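Local coordinates for protein lantibiotic dehydratase (Microbispora corallina, PDB 5EHK) that probably uses glutamyl-tRNA to dehydrate hydroxyl side chains of the precursor peptide in biosynthesis of the lantibiotic NAI-107, at residues L211-A216 with I573-R578; R404-Y409 with L652-L657; P437-K442 with S446-G451; S640-A643 with A649-L652. One frame throughout, in Å; residues are numbered along the deposited sequence.

Contact 1: L211-A216 with I573-R578; sequences LDCPSA and IPRSGR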
loop_
_atom_site.group_PDB
_atom_site.type_symbol
_atom_site.label_atom_id
_atom_site.label_comp_id
_atom_site.label_asym_id
_atom_site.label_seq_id
_atom_site.Cartn_x
_atom_site.Cartn_y
_atom_site.Cartn_z
ATOM N N LEU A 211 -7.138 31.949 6.531
ATOM C CA LEU A 211 -7.137 31.177 7.770
ATOM C C LEU A 211 -7.708 29.780 7.511
ATOM O O LEU A 211 -8.902 29.626 7.291
ATOM C CB LEU A 211 -7.957 31.881 8.859
ATOM C CG LEU A 211 -8.109 31.170 10.221
ATOM C CD1 LEU A 211 -6.752 31.014 10.857
ATOM C CD2 LEU A 211 -9.028 31.933 11.176
ATOM N N ASP A 212 -6.870 28.757 7.537
ATOM C CA ASP A 212 -7.400 27.406 7.405
ATOM C C ASP A 212 -8.010 27.006 8.758
ATOM O O ASP A 212 -7.412 27.243 9.811
ATOM C CB ASP A 212 -6.310 26.408 6.974
ATOM C CG ASP A 212 -5.640 26.791 5.640
ATOM O OD1 ASP A 212 -6.370 27.130 4.684
ATOM O OD2 ASP A 212 -4.382 26.754 5.543
ATOM N N CYS A 213 -9.207 26.418 8.721
ATOM C CA CYS A 213 -9.901 25.949 9.925
ATOM C C CYS A 213 -10.098 27.003 11.020
ATOM O O CYS A 213 -9.390 27.014 12.031
ATOM C CB CYS A 213 -9.147 24.767 10.521
ATOM S SG CYS A 213 -8.840 23.497 9.315
ATOM N N PRO A 214 -11.073 27.890 10.835
ATOM C CA PRO A 214 -11.372 28.732 11.996
ATOM C C PRO A 214 -12.156 27.918 13.033
ATOM O O PRO A 214 -12.713 26.872 12.686
ATOM C CB PRO A 214 -12.233 29.848 11.398
ATOM C CG PRO A 214 -12.899 29.216 10.204
ATOM C CD PRO A 214 -11.942 28.167 9.677
ATOM N N SER A 215 -12.219 28.416 14.268
ATOM C CA SER A 215 -12.992 27.790 15.339
ATOM C C SER A 215 -14.462 28.145 15.217
ATOM O O SER A 215 -14.840 29.325 15.222
ATOM C CB SER A 215 -12.475 28.215 16.721
ATOM O OG SER A 215 -13.175 27.544 17.762
ATOM N N ALA A 216 -15.283 27.109 15.108
ATOM C CA ALA A 216 -16.724 27.269 15.003
ATOM C C ALA A 216 -17.430 27.176 16.365
ATOM O O ALA A 216 -18.620 26.855 16.419
ATOM C CB ALA A 216 -17.293 26.220 14.029
ATOM N N ILE A 573 -6.780 25.817 20.717
ATOM C CA ILE A 573 -8.215 25.679 20.883
ATOM C C ILE A 573 -8.699 24.367 20.271
ATOM O O ILE A 573 -8.462 24.092 19.105
ATOM C CB ILE A 573 -8.993 26.884 20.307
ATOM C CG1 ILE A 573 -10.478 26.746 20.655
ATOM C CG2 ILE A 573 -8.782 27.004 18.806
ATOM C CD1 ILE A 573 -10.761 26.793 22.151
ATOM N N PRO A 574 -9.334 23.516 21.077
ATOM C CA PRO A 574 -9.737 22.247 20.455
ATOM C C PRO A 574 -10.928 22.424 19.514
ATOM O O PRO A 574 -11.663 23.401 19.638
ATOM C CB PRO A 574 -10.101 21.371 21.661
ATOM C CG PRO A 574 -9.370 22.000 22.843
ATOM C CD PRO A 574 -9.393 23.469 22.552
ATOM N N ARG A 575 -11.108 21.483 18.590
ATOM C CA ARG A 575 -12.102 21.598 17.522
ATOM C C ARG A 575 -13.510 21.384 18.063
ATOM O O ARG A 575 -14.465 21.976 17.574
ATOM C CB ARG A 575 -11.799 20.605 16.397
ATOM C CG ARG A 575 -12.461 20.910 15.050
ATOM C CD ARG A 575 -12.282 22.381 14.636
ATOM N NE ARG A 575 -11.105 22.613 13.797
ATOM C CZ ARG A 575 -9.937 23.112 14.217
ATOM N NH1 ARG A 575 -9.735 23.455 15.496
ATOM N NH2 ARG A 575 -8.959 23.257 13.335
ATOM N N SER A 576 -13.635 20.534 19.074
ATOM C CA SER A 576 -14.925 20.280 19.701
ATOM C C SER A 576 -15.016 20.891 21.107
ATOM O O SER A 576 -14.010 20.997 21.828
ATOM C CB SER A 576 -15.211 18.779 19.750
ATOM O OG SER A 576 -14.754 18.195 20.952
ATOM N N GLY A 577 -16.228 21.297 21.478
ATOM C CA GLY A 577 -16.498 21.933 22.758
ATOM C C GLY A 577 -16.342 20.983 23.938
ATOM O O GLY A 577 -16.171 21.420 25.080
ATOM N N ARG A 578 -16.438 19.681 23.678
ATOM C CA ARG A 578 -16.185 18.697 24.723
ATOM C C ARG A 578 -14.712 18.727 25.148
ATOM O O ARG A 578 -14.392 18.834 26.328
ATOM C CB ARG A 578 -16.497 17.289 24.218
ATOM C CG ARG A 578 -16.322 16.208 25.280
ATOM C CD ARG A 578 -17.418 15.150 25.180
ATOM N NE ARG A 578 -17.345 14.403 23.918
ATOM C CZ ARG A 578 -18.382 13.823 23.312
ATOM N NH1 ARG A 578 -19.603 13.918 23.833
ATOM N NH2 ARG A 578 -18.198 13.155 22.175
#

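Contact 2: R404-Y409 with L652-L657; sequences RALRRY and LFELGL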
loop_
_atom_site.group_PDB
_atom_site.type_symbol
_atom_site.label_atom_id
_atom_site.label_comp_id
_atom_site.label_asym_id
_atom_site.label_seq_id
_atom_site.Cartn_x
_atom_site.Cartn_y
_atom_site.Cartn_z
ATOM N N ARG A 404 4.688 7.281 14.619
ATOM C CA ARG A 404 4.622 6.661 13.310
ATOM C C ARG A 404 4.098 7.660 12.276
ATOM O O ARG A 404 4.494 7.617 11.124
ATOM C CB ARG A 404 3.733 5.419 13.347
ATOM C CG ARG A 404 3.844 4.602 12.090
ATOM C CD ARG A 404 2.930 3.400 12.081
ATOM N NE ARG A 404 3.004 2.679 10.806
ATOM C CZ ARG A 404 2.187 2.897 9.775
ATOM N NH1 ARG A 404 1.244 3.831 9.848
ATOM N NH2 ARG A 404 2.316 2.188 8.665
ATOM N N ALA A 405 3.215 8.560 12.691
ATOM C CA ALA A 405 2.685 9.600 11.804
ATOM C C ALA A 405 3.682 10.570 11.127
ATOM O O ALA A 405 3.283 11.359 10.279
ATOM C CB ALA A 405 1.619 10.407 12.525
ATOM N N LEU A 406 4.952 10.557 11.511
ATOM C CA LEU A 406 5.890 11.500 10.940
ATOM C C LEU A 406 7.030 10.761 10.336
ATOM O O LEU A 406 8.058 11.365 10.051
ATOM C CB LEU A 406 6.462 12.467 11.980
ATOM C CG LEU A 406 5.636 13.520 12.716
ATOM C CD1 LEU A 406 6.563 14.426 13.553
ATOM C CD2 LEU A 406 4.754 14.349 11.763
ATOM N N ARG A 407 6.905 9.453 10.171
ATOM C CA ARG A 407 8.036 8.719 9.599
ATOM C C ARG A 407 8.191 8.945 8.084
ATOM O O ARG A 407 9.285 9.246 7.593
ATOM C CB ARG A 407 7.979 7.243 9.969
ATOM C CG ARG A 407 7.992 6.996 11.459
ATOM C CD ARG A 407 9.397 6.884 12.051
ATOM N NE ARG A 407 10.280 8.022 11.808
ATOM C CZ ARG A 407 10.144 9.243 12.348
ATOM N NH1 ARG A 407 9.108 9.543 13.131
ATOM N NH2 ARG A 407 11.041 10.192 12.070
ATOM N N ARG A 408 7.091 8.844 7.345
ATOM C CA ARG A 408 7.140 9.141 5.918
ATOM C C ARG A 408 7.391 10.637 5.665
ATOM O O ARG A 408 8.055 11.003 4.704
ATOM C CB ARG A 408 5.875 8.654 5.202
ATOM C CG ARG A 408 5.678 7.124 5.217
ATOM C CD ARG A 408 4.273 6.753 4.702
ATOM N NE ARG A 408 4.155 7.182 3.306
ATOM C CZ ARG A 408 4.658 6.506 2.275
ATOM N NH1 ARG A 408 5.251 5.332 2.479
ATOM N NH2 ARG A 408 4.551 6.989 1.048
ATOM N N TYR A 409 6.852 11.497 6.523
ATOM C CA TYR A 409 7.072 12.941 6.425
ATOM C C TYR A 409 8.561 13.296 6.549
ATOM O O TYR A 409 9.106 14.074 5.774
ATOM C CB TYR A 409 6.301 13.616 7.538
ATOM C CG TYR A 409 5.942 15.059 7.301
ATOM C CD1 TYR A 409 5.002 15.405 6.357
ATOM C CD2 TYR A 409 6.505 16.062 8.060
ATOM C CE1 TYR A 409 4.646 16.718 6.157
ATOM C CE2 TYR A 409 6.149 17.363 7.887
ATOM C CZ TYR A 409 5.222 17.699 6.924
ATOM O OH TYR A 409 4.872 19.022 6.719
ATOM N N LEU A 652 3.652 20.442 16.363
ATOM C CA LEU A 652 4.481 20.780 17.506
ATOM C C LEU A 652 4.458 19.633 18.493
ATOM O O LEU A 652 5.498 19.200 19.010
ATOM C CB LEU A 652 4.022 22.069 18.165
ATOM C CG LEU A 652 4.248 23.349 17.356
ATOM C CD1 LEU A 652 3.446 24.500 17.951
ATOM C CD2 LEU A 652 5.766 23.693 17.216
ATOM N N PHE A 653 3.263 19.129 18.756
ATOM C CA PHE A 653 3.150 18.012 19.664
ATOM C C PHE A 653 3.987 16.829 19.190
ATOM O O PHE A 653 4.797 16.313 19.937
ATOM C CB PHE A 653 1.700 17.606 19.845
ATOM C CG PHE A 653 1.537 16.241 20.404
ATOM C CD1 PHE A 653 1.865 15.990 21.731
ATOM C CD2 PHE A 653 1.050 15.206 19.615
ATOM C CE1 PHE A 653 1.711 14.717 22.267
ATOM C CE2 PHE A 653 0.896 13.930 20.131
ATOM C CZ PHE A 653 1.218 13.683 21.470
ATOM N N GLU A 654 3.846 16.431 17.936
ATOM C CA GLU A 654 4.523 15.207 17.492
ATOM C C GLU A 654 6.033 15.397 17.386
ATOM O O GLU A 654 6.778 14.486 17.662
ATOM C CB GLU A 654 3.907 14.647 16.187
ATOM C CG GLU A 654 2.400 14.316 16.345
ATOM C CD GLU A 654 1.797 13.537 15.169
ATOM O OE1 GLU A 654 2.314 13.683 14.033
ATOM O OE2 GLU A 654 0.801 12.788 15.378
ATOM N N LEU A 655 6.483 16.599 17.048
ATOM C CA LEU A 655 7.913 16.876 16.947
ATOM C C LEU A 655 8.604 16.721 18.313
ATOM O O LEU A 655 9.735 16.221 18.415
ATOM C CB LEU A 655 8.132 18.292 16.379
ATOM C CG LEU A 655 7.905 18.422 14.866
ATOM C CD1 LEU A 655 7.810 19.858 14.435
ATOM C CD2 LEU A 655 9.005 17.719 14.099
ATOM N N GLY A 656 7.891 17.113 19.366
ATOM C CA GLY A 656 8.414 16.993 20.701
ATOM C C GLY A 656 8.777 15.561 21.018
ATOM O O GLY A 656 9.715 15.328 21.785
ATOM N N LEU A 657 8.067 14.601 20.425
ATOM C CA LEU A 657 8.350 13.193 20.715
ATOM C C LEU A 657 9.362 12.557 19.751
ATOM O O LEU A 657 9.691 11.372 19.878
ATOM C CB LEU A 657 7.061 12.380 20.788
ATOM C CG LEU A 657 6.074 12.865 21.847
ATOM C CD1 LEU A 657 4.729 12.175 21.684
ATOM C CD2 LEU A 657 6.627 12.667 23.300
#

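Contact 3: P437-K442 with S446-G451; sequences PPAGYK and SETPAG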
loop_
_atom_site.group_PDB
_atom_site.type_symbol
_atom_site.label_atom_id
_atom_site.label_comp_id
_atom_site.label_asym_id
_atom_site.label_seq_id
_atom_site.Cartn_x
_atom_site.Cartn_y
_atom_site.Cartn_z
ATOM N N PRO A 437 0.642 19.279 5.205
ATOM C CA PRO A 437 0.510 18.487 6.427
ATOM C C PRO A 437 0.755 17.014 6.144
ATOM O O PRO A 437 0.543 16.570 5.023
ATOM C CB PRO A 437 -0.942 18.716 6.810
ATOM C CG PRO A 437 -1.614 18.951 5.535
ATOM C CD PRO A 437 -0.661 19.718 4.694
ATOM N N PRO A 438 1.217 16.260 7.144
ATOM C CA PRO A 438 1.505 14.839 6.936
ATOM C C PRO A 438 0.206 14.060 6.762
ATOM O O PRO A 438 -0.851 14.520 7.226
ATOM C CB PRO A 438 2.189 14.424 8.247
ATOM C CG PRO A 438 2.572 15.676 8.901
ATOM C CD PRO A 438 1.536 16.674 8.513
ATOM N N ALA A 439 0.296 12.895 6.128
ATOM C CA ALA A 439 -0.869 12.065 5.900
ATOM C C ALA A 439 -1.679 11.931 7.180
ATOM O O ALA A 439 -1.141 11.658 8.263
ATOM C CB ALA A 439 -0.446 10.713 5.385
ATOM N N GLY A 440 -2.966 12.205 7.072
ATOM C CA GLY A 440 -3.863 11.925 8.163
ATOM C C GLY A 440 -4.231 13.137 8.972
ATOM O O GLY A 440 -5.168 13.081 9.749
ATOM N N TYR A 441 -3.504 14.233 8.818
ATOM C CA TYR A 441 -3.832 15.409 9.607
ATOM C C TYR A 441 -5.213 15.936 9.209
ATOM O O TYR A 441 -5.536 16.032 8.030
ATOM C CB TYR A 441 -2.753 16.485 9.476
ATOM C CG TYR A 441 -1.550 16.321 10.410
ATOM C CD1 TYR A 441 -1.063 17.400 11.132
ATOM C CD2 TYR A 441 -0.891 15.094 10.550
ATOM C CE1 TYR A 441 0.025 17.276 11.969
ATOM C CE2 TYR A 441 0.207 14.966 11.386
ATOM C CZ TYR A 441 0.649 16.072 12.095
ATOM O OH TYR A 441 1.732 15.999 12.919
ATOM N N LYS A 442 -6.044 16.234 10.197
ATOM C CA LYS A 442 -7.444 16.512 9.954
ATOM C C LYS A 442 -7.751 18.007 9.736
ATOM O O LYS A 442 -8.800 18.346 9.167
ATOM C CB LYS A 442 -8.309 15.909 11.087
ATOM C CG LYS A 442 -8.275 14.337 11.166
ATOM C CD LYS A 442 -8.987 13.741 12.420
ATOM C CE LYS A 442 -10.322 13.029 12.139
ATOM N NZ LYS A 442 -10.187 11.612 11.638
ATOM N N SER A 446 -5.148 16.806 5.140
ATOM C CA SER A 446 -3.994 16.609 4.304
ATOM C C SER A 446 -4.399 15.922 3.016
ATOM O O SER A 446 -5.308 15.099 3.001
ATOM C CB SER A 446 -2.989 15.743 5.066
ATOM O OG SER A 446 -1.964 15.250 4.226
ATOM N N GLU A 447 -3.742 16.278 1.923
ATOM C CA GLU A 447 -4.012 15.602 0.670
ATOM C C GLU A 447 -2.997 14.474 0.384
ATOM O O GLU A 447 -3.173 13.693 -0.547
ATOM C CB GLU A 447 -4.105 16.641 -0.471
ATOM C CG GLU A 447 -5.351 17.577 -0.363
ATOM C CD GLU A 447 -5.157 18.977 -0.995
ATOM O OE1 GLU A 447 -4.122 19.193 -1.687
ATOM O OE2 GLU A 447 -6.048 19.859 -0.795
ATOM N N THR A 448 -1.997 14.332 1.249
ATOM C CA THR A 448 -0.958 13.325 1.060
ATOM C C THR A 448 -1.470 11.934 1.401
ATOM O O THR A 448 -2.035 11.712 2.473
ATOM C CB THR A 448 0.265 13.593 1.958
ATOM O OG1 THR A 448 0.833 14.855 1.643
ATOM C CG2 THR A 448 1.320 12.525 1.758
ATOM N N PRO A 449 -1.256 10.976 0.495
ATOM C CA PRO A 449 -1.755 9.624 0.788
ATOM C C PRO A 449 -1.027 8.960 1.965
ATOM O O PRO A 449 0.176 9.140 2.129
ATOM C CB PRO A 449 -1.468 8.859 -0.517
ATOM C CG PRO A 449 -0.311 9.592 -1.149
ATOM C CD PRO A 449 -0.536 11.049 -0.791
ATOM N N ALA A 450 -1.749 8.199 2.777
ATOM C CA ALA A 450 -1.101 7.417 3.822
ATOM C C ALA A 450 -0.330 6.329 3.141
ATOM O O ALA A 450 -0.699 5.904 2.055
ATOM C CB ALA A 450 -2.124 6.823 4.753
ATOM N N GLY A 451 0.751 5.888 3.755
ATOM C CA GLY A 451 1.526 4.777 3.225
ATOM C C GLY A 451 0.849 3.422 3.389
ATOM O O GLY A 451 -0.351 3.340 3.653
#

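Contact 4: S640-A643 with A649-L652; sequences SAFA and ARLL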
loop_
_atom_site.group_PDB
_atom_site.type_symbol
_atom_site.label_atom_id
_atom_site.label_comp_id
_atom_site.label_asym_id
_atom_site.label_seq_id
_atom_site.Cartn_x
_atom_site.Cartn_y
_atom_site.Cartn_z
ATOM N N SER A 640 -6.747 15.144 22.583
ATOM C CA SER A 640 -6.167 14.414 21.467
ATOM C C SER A 640 -5.735 15.330 20.331
ATOM O O SER A 640 -6.590 15.852 19.607
ATOM C CB SER A 640 -7.209 13.455 20.905
ATOM O OG SER A 640 -6.732 12.849 19.717
ATOM N N ALA A 641 -4.429 15.500 20.133
ATOM C CA ALA A 641 -3.963 16.344 19.030
ATOM C C ALA A 641 -4.474 15.836 17.661
ATOM O O ALA A 641 -4.843 16.626 16.786
ATOM C CB ALA A 641 -2.445 16.466 19.040
ATOM N N PHE A 642 -4.513 14.512 17.513
ATOM C CA PHE A 642 -4.961 13.856 16.293
ATOM C C PHE A 642 -6.369 14.305 15.907
ATOM O O PHE A 642 -6.628 14.714 14.773
ATOM C CB PHE A 642 -4.886 12.342 16.501
ATOM C CG PHE A 642 -5.484 11.522 15.396
ATOM C CD1 PHE A 642 -4.786 11.314 14.203
ATOM C CD2 PHE A 642 -6.736 10.922 15.562
ATOM C CE1 PHE A 642 -5.329 10.528 13.182
ATOM C CE2 PHE A 642 -7.292 10.130 14.545
ATOM C CZ PHE A 642 -6.582 9.935 13.355
ATOM N N ALA A 643 -7.270 14.265 16.868
ATOM C CA ALA A 643 -8.664 14.530 16.582
ATOM C C ALA A 643 -9.072 15.969 16.774
ATOM O O ALA A 643 -10.063 16.391 16.230
ATOM C CB ALA A 643 -9.556 13.617 17.426
ATOM N N ALA A 649 -0.268 22.995 15.676
ATOM C CA ALA A 649 -0.278 22.559 17.057
ATOM C C ALA A 649 0.051 21.085 17.104
ATOM O O ALA A 649 0.884 20.651 17.902
ATOM C CB ALA A 649 -1.650 22.810 17.689
ATOM N N ARG A 650 -0.622 20.307 16.259
ATOM C CA ARG A 650 -0.377 18.877 16.244
ATOM C C ARG A 650 1.059 18.557 15.794
ATOM O O ARG A 650 1.669 17.593 16.278
ATOM C CB ARG A 650 -1.397 18.135 15.390
ATOM C CG ARG A 650 -1.012 16.665 15.248
ATOM C CD ARG A 650 -1.982 15.817 14.487
ATOM N NE ARG A 650 -1.399 14.498 14.358
ATOM C CZ ARG A 650 -1.861 13.523 13.598
ATOM N NH1 ARG A 650 -2.935 13.696 12.848
ATOM N NH2 ARG A 650 -1.201 12.385 13.580
ATOM N N LEU A 651 1.611 19.363 14.888
ATOM C CA LEU A 651 2.970 19.119 14.430
ATOM C C LEU A 651 3.933 19.386 15.593
ATOM O O LEU A 651 4.893 18.626 15.799
ATOM C CB LEU A 651 3.326 19.957 13.179
ATOM C CG LEU A 651 4.715 19.711 12.562
ATOM C CD1 LEU A 651 4.881 18.281 12.150
ATOM C CD2 LEU A 651 5.026 20.582 11.367
ATOM N N LEU A 652 3.652 20.442 16.363
ATOM C CA LEU A 652 4.481 20.780 17.506
ATOM C C LEU A 652 4.458 19.633 18.493
ATOM O O LEU A 652 5.498 19.200 19.010
ATOM C CB LEU A 652 4.022 22.069 18.165
ATOM C CG LEU A 652 4.248 23.349 17.356
ATOM C CD1 LEU A 652 3.446 24.500 17.951
ATOM C CD2 LEU A 652 5.766 23.693 17.216
HETATM O O HOH W 1 -4.755 15.702 12.844
#

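Contact 1: L211-A216 with I573-R578
The two backbones come nearest at Ser215 and Arg575, with CA atoms 6.6 Å apart, as the chain leaving the strand 208-212 passes the turn that leads into the helix 577-580. The main side-chain meeting is between Arg575 and Cys213. Arg575 starts with CG anti to its backbone N (chi1 -161°) and then bends at both chi2 and chi3, and this folded course carries the guanidinium over to the other segment. There Arg575 NH2 comes within 3.2 Å of Cys213 CB and 4.0 Å of Cys213 SG. Cys213 O lies over one face of the guanidinium, 4.0 Å from Arg575 NH2, away from the plane in which its N-H groups point, and no hydrogen bond forms. A long, flexible arginine suits this place because it can span a gap that the backbones leave wide. A second, looser touch joins Ser215 OG to Ile573 CG1 at 4.0 Å, a small hydroxyl resting against an aliphatic branch.

Neighbours fix the two loops separately. Arg575 makes a cation-pi contact with Trp443, and the backbone N of the N-cap residue Ser576 donates to Gln644 OE1; Asp212 forms a salt bridge with Arg829 of the second subunit. No hydrogen bond crosses between 211-216 and 573-578 themselves. The chemistry therefore implies a light surface contact, essentially van der Waals, in which the guanidinium's charge is probably stabilised mainly by the cation-pi contact with Trp443.

Contact 2: R404-Y409 with L652-L657
Glu654, on the helix 647-656, is the first residue of 652-657 to meet 404-409, and it faces Leu406 and Ala405. Its CG lies beside the backbone N (chi1 -59°) and the chain then runs extended, crossing the side chain of Leu406 at a slant. Leu406 CD1 packs on the stem, 3.7 Å from Glu654 CB, while Leu406 CD2 reaches the carboxylate, 3.4 Å from OE1. Ala405 CB lies 3.7 Å from Glu654 OE1 and 3.8 Å from Glu654 OE2; a methyl is small enough to leave the carboxylate its polar partners. These are Tyr441 OH, hydrogen-bonded to OE1, and Arg650, which forms a salt bridge through NH2 to OE2.

Leu655 follows, its CD2 4.1 Å from Leu406 CD1. Leu655 also packs on Leu620 and Leu622 of the strand 620-624, and Leu406 on Leu651. Farther along, Leu657 N bonds to Glu654 O at 3.1 Å.

No hydrogen bond crosses the contact; methyl groups pack on the stem and the carboxylate of Glu654. The chemistry implies that a buried carboxylate is tolerated among methyl groups because a hydroxyl and an arginine each take one of its oxygens, which probably favours the charged form.

Contact 3: P437-K442 with S446-G451
A proline-rich loop folds back on itself here, a type II beta turn from Pro438 to Tyr441 being followed by an ST turn that starts at Ser446. Ser446 joins the two. Its OG is anti to its backbone N (chi1 167°), which points it at the residue just before the first turn, Pro437, to whose O it donates at 2.9 Å from above the carbonyl plane rather than on a lone pair. The same Ser446 OG accepts from Thr448 N at 3.1 Å, the bond that defines the ST turn. One hydroxyl thus serves as donor and acceptor at once, a task that serine does with little bulk. Its backbone is held too: Ser446 N donates to Tyr441 O at 3.0 Å, with an N-H...O angle of 153°. Within the type II turn, Tyr441 N donates to Pro438 O at 3.1 Å.

Packing fills in around these bonds. Pro437 CG lies 3.5 Å from Ser446 CB, and Ala439 CB comes 3.5 Å from Thr448 O and 4.3 Å from Ala450 CB, the small methyl of alanine suiting this close approach of the backbones. Gly440 takes the third position of the turn with a positive phi of 102°, where a side chain would press on the preceding carbonyl O. Pro438 CD sits over the centre of the Tyr441 ring, 3.4 Å above its plane, the ring's OH being taken by Glu654. With no helix or strand in either segment, this is the pattern of an ordered loop: prolines limit the backbone, a Gly-containing type II turn reverses it, and the two bonds from Ser446 N and OG tie its returning arm to the turn.

Contact 4: S640-A643 with A649-L652
Arg650 runs alongside Phe642, the two side chains pointing the same way, bringing its guanidinium to the CD1 side of the ring. Arg650 NH1 comes within 3.3 Å of Phe642 CD1 in an oblique approach, while NH2 lies at the ring edge, in its plane; the ring and guanidinium planes are steeply inclined, 72° apart. Phe642 CA lies over one face of the guanidinium. The arginine is extended from CG to NE, with CG anti to the backbone N (chi1 173°), and its stem passes over Ala641, whose CB is 4.1 Å from Arg650 CG. A small alanine there lets the CA atoms of Ala641 and Arg650 approach to 5.2 Å.

The segments belong to two consecutive short helices, 641-644 and 647-656, joined by a tight connection. Ser640 is the N-cap of the first: Ser640 OG accepts from Ala643 N at 3.2 Å. A water ties the two helices together, donating to Phe642 O at 2.9 Å and accepting from Arg650 NH1 at 2.7 Å, in the plane of the guanidinium. Farther out, with Arg650 NH2 taken by Glu654, Tyr441 makes a cation-pi contact with the same guanidinium.

In the fold
Contacts 2, 3 and 4 meet on the helix 647-656. Contacts 2 and 4 share Leu652, with centres 10 Å apart, and contact 3 reaches both through one tyrosine: Tyr441 OH lies 2.6 Å from Glu654 OE1, and Tyr441 CE2 is 3.4 Å from Arg650 CZ. Contact 1 lies toward the surface, its centre 12 Å from that of contact 4, with nearest atoms about 5 Å apart and no direct touch. Trp443, between the segments of contact 3, links contacts 1 and 4 indirectly, meeting Arg575 and, by a weak bond, Ala643 O. All four belong to the N-terminal part of the lantibiotic dehydratase.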